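Probable branched-chain amino acid ABC transporter, amino acid binding protein (Thermus thermophilus, PDB 3LKB) binds valine and probably other branched-chain amino acids, and probably delivers them to an ABC transporter for uptake. Local coordinates at residues V180-K192 with G209-L223. The protein carries 2 engineered substitutions. Numbering follows the deposited sequence.
Sequences VGSGNLDNTALLK and GPVANILKDAKRLGL
Asn184 and Asn213 meet where the loop following strand 173-179 runs along helix 208-220, in the alpha/beta lobe of a periplasmic binding protein built on the parallel strands 173-179, 145-150, 201-205 and 226-229. The loop is pinned by side-chain amides. Asn213 ND2 donates to Asn184 OD1 at 2.7 Å with a nearly straight N-H...O angle of 170°, yet it arrives from above the plane of the acceptor amide. The other end of that amide, Asn184 ND2, reaches the backbone O of Pro210 at 2.9 Å, in the carbonyl plane and on a lone pair, although this oxygen already takes the helical N-H of Ile214. Asn184 ND2, through its other N-H, gives Asn187 OD1 a more bent bond of 3.1 Å, while Asn187 ND2 returns a bond to Asn184 O. A chi1 of 61°, placing CG between its own N and carbonyl carbon, sets the Asn184 amide between Asn213 ND2 and Pro210 O. An alanine here would remove all three amide bonds and is likely to leave Asn213 ND2 without this acceptor and Asn187 OD1 without this donor.

A turn further along, Asp217 OD2 accepts Asn187 N (3.0 Å) and Asn187 ND2 (2.9 Å) from opposite faces of the carboxylate plane. Asp186 OD1, 4.1 Å from Asp217 OD2, is a like charge that these N-H groups may offset; it also accepts Thr188 OG1. Carbon atoms of the helix also lie against polar groups of the loop: Pro210 CG on Gly181 O, Ile214 CG1 on the Asn187 amide. The axes of helix segments 188-192 and 209-220 cross at -68°, with apolar contacts from Leu191 CD2 to Ile214 CG2 and from Leu191 CD1 to Ala218 CB. Leu223 N closes the Schellman motif on Ala218 O, and Leu191 CB lies 3.8 Å from Leu223 CD1.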
loop_
_atom_site.group_PDB
_atom_site.type_symbol
_atom_site.label_atom_id
_atom_site.label_comp_id
_atom_site.label_asym_id
_atom_site.label_seq_id
_atom_site.Cartn_x
_atom_site.Cartn_y
_atom_site.Cartn_z
ATOM N N VAL A 180 -9.009 0.247 -18.410
ATOM C CA VAL A 180 -9.618 0.458 -17.106
ATOM C C VAL A 180 -8.593 0.402 -15.973
ATOM O O VAL A 180 -7.927 -0.565 -15.787
ATOM C CB VAL A 180 -10.782 -0.541 -16.814
ATOM C CG1 VAL A 180 -11.441 -0.296 -15.540
ATOM C CG2 VAL A 180 -11.739 -0.613 -17.905
ATOM N N GLY A 181 -8.503 1.479 -15.213
ATOM C CA GLY A 181 -7.620 1.584 -14.074
ATOM C C GLY A 181 -8.228 1.422 -12.714
ATOM O O GLY A 181 -9.331 1.027 -12.593
ATOM N N SER A 182 -7.489 1.731 -11.676
ATOM C CA SER A 182 -8.025 1.542 -10.346
ATOM C C SER A 182 -9.043 2.659 -10.068
ATOM O O SER A 182 -8.998 3.703 -10.714
ATOM C CB SER A 182 -6.882 1.536 -9.327
ATOM O OG SER A 182 -6.177 2.782 -9.443
ATOM N N GLY A 183 -9.974 2.427 -9.159
ATOM C CA GLY A 183 -11.027 3.396 -8.946
ATOM C C GLY A 183 -12.208 3.183 -9.871
ATOM O O GLY A 183 -13.079 4.047 -9.949
ATOM N N ASN A 184 -12.241 2.042 -10.580
ATOM C CA ASN A 184 -13.380 1.684 -11.430
ATOM C C ASN A 184 -14.572 1.152 -10.616
ATOM O O ASN A 184 -14.948 -0.017 -10.661
ATOM C CB ASN A 184 -12.931 0.667 -12.476
ATOM C CG ASN A 184 -12.392 -0.648 -11.846
ATOM O OD1 ASN A 184 -11.763 -0.649 -10.789
ATOM N ND2 ASN A 184 -12.653 -1.740 -12.499
ATOM N N LEU A 185 -15.179 2.042 -9.850
ATOM C CA LEU A 185 -16.317 1.689 -8.967
ATOM C C LEU A 185 -17.548 1.145 -9.714
ATOM O O LEU A 185 -18.342 0.374 -9.159
ATOM C CB LEU A 185 -16.708 2.913 -8.135
ATOM C CG LEU A 185 -16.012 3.078 -6.777
ATOM C CD1 LEU A 185 -14.634 2.426 -6.698
ATOM C CD2 LEU A 185 -15.987 4.553 -6.345
ATOM N N ASP A 186 -17.709 1.565 -10.960
ATOM C CA ASP A 186 -18.898 1.209 -11.707
ATOM C C ASP A 186 -18.598 0.995 -13.194
ATOM O O ASP A 186 -18.334 1.900 -13.925
ATOM C CB ASP A 186 -20.018 2.244 -11.494
ATOM C CG ASP A 186 -21.306 1.866 -12.221
ATOM O OD1 ASP A 186 -21.641 0.657 -12.238
ATOM O OD2 ASP A 186 -21.948 2.780 -12.803
ATOM N N ASN A 187 -18.660 -0.260 -13.579
ATOM C CA ASN A 187 -18.261 -0.779 -14.865
ATOM C C ASN A 187 -19.481 -1.210 -15.644
ATOM O O ASN A 187 -19.341 -1.835 -16.679
ATOM C CB ASN A 187 -17.388 -2.000 -14.595
ATOM C CG ASN A 187 -16.213 -1.668 -13.693
ATOM O OD1 ASN A 187 -15.219 -1.142 -14.164
ATOM N ND2 ASN A 187 -16.333 -1.945 -12.394
ATOM N N THR A 188 -20.677 -0.900 -15.116
ATOM C CA THR A 188 -21.977 -1.119 -15.814
ATOM C C THR A 188 -21.959 -0.745 -17.289
ATOM O O THR A 188 -22.212 -1.599 -18.132
ATOM C CB THR A 188 -23.160 -0.416 -15.106
ATOM O OG1 THR A 188 -23.308 -0.967 -13.798
ATOM C CG2 THR A 188 -24.465 -0.700 -15.831
ATOM N N ALA A 189 -21.656 0.512 -17.600
ATOM C CA ALA A 189 -21.630 0.933 -18.985
ATOM C C ALA A 189 -20.705 0.057 -19.862
ATOM O O ALA A 189 -21.027 -0.295 -20.999
ATOM C CB ALA A 189 -21.238 2.431 -19.101
ATOM N N LEU A 190 -19.540 -0.279 -19.339
ATOM C CA LEU A 190 -18.576 -0.966 -20.152
ATOM C C LEU A 190 -19.082 -2.370 -20.385
ATOM O O LEU A 190 -19.077 -2.862 -21.492
ATOM C CB LEU A 190 -17.217 -0.977 -19.465
ATOM C CG LEU A 190 -16.235 -2.013 -19.952
ATOM C CD1 LEU A 190 -15.682 -1.504 -21.267
ATOM C CD2 LEU A 190 -15.159 -2.130 -18.933
ATOM N N LEU A 191 -19.545 -3.004 -19.330
ATOM C CA LEU A 191 -20.088 -4.343 -19.451
ATOM C C LEU A 191 -21.333 -4.414 -20.374
ATOM O O LEU A 191 -21.462 -5.353 -21.177
ATOM C CB LEU A 191 -20.338 -4.944 -18.058
ATOM C CG LEU A 191 -19.085 -5.260 -17.226
ATOM C CD1 LEU A 191 -19.408 -5.395 -15.764
ATOM C CD2 LEU A 191 -18.332 -6.518 -17.717
ATOM N N LYS A 192 -22.229 -3.433 -20.264
ATOM C CA LYS A 192 -23.415 -3.323 -21.164
ATOM C C LYS A 192 -23.016 -3.143 -22.640
ATOM O O LYS A 192 -23.625 -3.723 -23.501
ATOM C CB LYS A 192 -24.329 -2.164 -20.742
ATOM C CG LYS A 192 -25.600 -2.490 -19.993
ATOM C CD LYS A 192 -25.468 -3.567 -18.947
ATOM C CE LYS A 192 -26.387 -3.242 -17.729
ATOM N NZ LYS A 192 -27.843 -3.664 -17.757
ATOM N N GLY A 209 -7.240 -5.436 -8.376
ATOM C CA GLY A 209 -8.365 -4.547 -7.913
ATOM C C GLY A 209 -9.302 -4.094 -9.040
ATOM O O GLY A 209 -10.501 -4.255 -8.964
ATOM N N PRO A 210 -8.761 -3.541 -10.137
ATOM C CA PRO A 210 -9.716 -3.255 -11.249
ATOM C C PRO A 210 -10.473 -4.485 -11.785
ATOM O O PRO A 210 -11.687 -4.411 -12.121
ATOM C CB PRO A 210 -8.822 -2.654 -12.332
ATOM C CG PRO A 210 -7.648 -1.986 -11.477
ATOM C CD PRO A 210 -7.401 -3.040 -10.408
ATOM N N VAL A 211 -9.780 -5.617 -11.867
ATOM C CA VAL A 211 -10.435 -6.834 -12.351
ATOM C C VAL A 211 -11.570 -7.271 -11.400
ATOM O O VAL A 211 -12.685 -7.535 -11.855
ATOM C CB VAL A 211 -9.430 -7.993 -12.606
ATOM C CG1 VAL A 211 -10.185 -9.306 -13.003
ATOM C CG2 VAL A 211 -8.466 -7.607 -13.688
ATOM N N ALA A 212 -11.280 -7.306 -10.097
ATOM C CA ALA A 212 -12.261 -7.642 -9.076
ATOM C C ALA A 212 -13.526 -6.782 -9.180
ATOM O O ALA A 212 -14.691 -7.289 -9.055
ATOM C CB ALA A 212 -11.628 -7.497 -7.686
ATOM N N ASN A 213 -13.326 -5.484 -9.386
ATOM C CA ASN A 213 -14.464 -4.586 -9.533
ATOM C C ASN A 213 -15.348 -4.935 -10.739
ATOM O O ASN A 213 -16.599 -4.910 -10.672
ATOM C CB ASN A 213 -13.971 -3.141 -9.631
ATOM C CG ASN A 213 -13.426 -2.634 -8.310
ATOM O OD1 ASN A 213 -13.872 -3.069 -7.230
ATOM N ND2 ASN A 213 -12.440 -1.725 -8.382
ATOM N N ILE A 214 -14.696 -5.235 -11.855
ATOM C CA ILE A 214 -15.417 -5.648 -13.042
ATOM C C ILE A 214 -16.221 -6.948 -12.770
ATOM O O ILE A 214 -17.397 -7.009 -13.126
ATOM C CB ILE A 214 -14.463 -5.776 -14.252
ATOM C CG1 ILE A 214 -14.052 -4.380 -14.725
ATOM C CG2 ILE A 214 -15.132 -6.557 -15.377
ATOM C CD1 ILE A 214 -12.862 -4.362 -15.644
ATOM N N LEU A 215 -15.611 -7.948 -12.118
ATOM C CA LEU A 215 -16.282 -9.225 -11.833
ATOM C C LEU A 215 -17.462 -9.036 -10.907
ATOM O O LEU A 215 -18.505 -9.616 -11.117
ATOM C CB LEU A 215 -15.314 -10.235 -11.159
ATOM C CG LEU A 215 -14.002 -10.528 -11.880
ATOM C CD1 LEU A 215 -13.085 -11.516 -11.107
ATOM C CD2 LEU A 215 -14.274 -10.969 -13.288
ATOM N N LYS A 216 -17.279 -8.221 -9.870
ATOM C CA LYS A 216 -18.362 -7.910 -8.953
ATOM C C LYS A 216 -19.554 -7.351 -9.711
ATOM O O LYS A 216 -20.661 -7.789 -9.526
ATOM C CB LYS A 216 -17.874 -6.954 -7.857
ATOM C CG LYS A 216 -17.293 -7.740 -6.689
ATOM C CD LYS A 216 -16.130 -7.104 -6.040
ATOM C CE LYS A 216 -16.504 -6.076 -4.991
ATOM N NZ LYS A 216 -15.206 -5.581 -4.347
ATOM N N ASP A 217 -19.311 -6.400 -10.594
ATOM C CA ASP A 217 -20.389 -5.838 -11.391
ATOM C C ASP A 217 -20.978 -6.879 -12.365
ATOM O O ASP A 217 -22.198 -6.991 -12.457
ATOM C CB ASP A 217 -19.882 -4.599 -12.119
ATOM C CG ASP A 217 -19.798 -3.390 -11.201
ATOM O OD1 ASP A 217 -20.505 -3.383 -10.153
ATOM O OD2 ASP A 217 -19.016 -2.455 -11.524
ATOM N N ALA A 218 -20.114 -7.658 -13.037
ATOM C CA ALA A 218 -20.562 -8.759 -13.904
ATOM C C ALA A 218 -21.545 -9.716 -13.225
ATOM O O ALA A 218 -22.618 -10.020 -13.761
ATOM C CB ALA A 218 -19.390 -9.524 -14.437
ATOM N N LYS A 219 -21.165 -10.173 -12.045
ATOM C CA LYS A 219 -22.030 -10.993 -11.207
ATOM C C LYS A 219 -23.383 -10.281 -10.924
ATOM O O LYS A 219 -24.448 -10.817 -11.236
ATOM C CB LYS A 219 -21.273 -11.344 -9.919
ATOM C CG LYS A 219 -21.886 -12.435 -9.099
ATOM C CD LYS A 219 -21.271 -12.495 -7.696
ATOM C CE LYS A 219 -22.203 -13.232 -6.683
ATOM N NZ LYS A 219 -22.303 -14.674 -7.089
ATOM N N ARG A 220 -23.308 -9.057 -10.391
ATOM C CA ARG A 220 -24.457 -8.230 -10.048
ATOM C C ARG A 220 -25.452 -8.196 -11.203
ATOM O O ARG A 220 -26.654 -8.383 -10.999
ATOM C CB ARG A 220 -23.985 -6.797 -9.783
ATOM C CG ARG A 220 -24.606 -6.101 -8.589
ATOM C CD ARG A 220 -24.072 -6.744 -7.262
ATOM N NE ARG A 220 -25.051 -6.650 -6.164
ATOM C CZ ARG A 220 -26.138 -7.427 -6.010
ATOM N NH1 ARG A 220 -26.420 -8.412 -6.861
ATOM N NH2 ARG A 220 -26.964 -7.213 -4.990
ATOM N N LEU A 221 -24.943 -7.956 -12.412
ATOM C CA LEU A 221 -25.794 -7.853 -13.586
ATOM C C LEU A 221 -26.245 -9.194 -14.190
ATOM O O LEU A 221 -27.036 -9.207 -15.151
ATOM C CB LEU A 221 -25.108 -7.019 -14.668
ATOM C CG LEU A 221 -24.792 -5.589 -14.245
ATOM C CD1 LEU A 221 -23.642 -5.087 -15.044
ATOM C CD2 LEU A 221 -26.037 -4.698 -14.384
ATOM N N GLY A 222 -25.728 -10.302 -13.657
ATOM C CA GLY A 222 -25.998 -11.641 -14.192
ATOM C C GLY A 222 -25.460 -11.987 -15.573
ATOM O O GLY A 222 -26.101 -12.754 -16.282
ATOM N N LEU A 223 -24.297 -11.469 -15.974
ATOM C CA LEU A 223 -23.832 -11.724 -17.343
ATOM C C LEU A 223 -23.161 -13.088 -17.493
ATOM O O LEU A 223 -22.653 -13.647 -16.515
ATOM C CB LEU A 223 -22.873 -10.651 -17.816
ATOM C CG LEU A 223 -23.221 -9.173 -17.651
ATOM C CD1 LEU A 223 -22.028 -8.350 -18.049
ATOM C CD2 LEU A 223 -24.430 -8.776 -18.482
#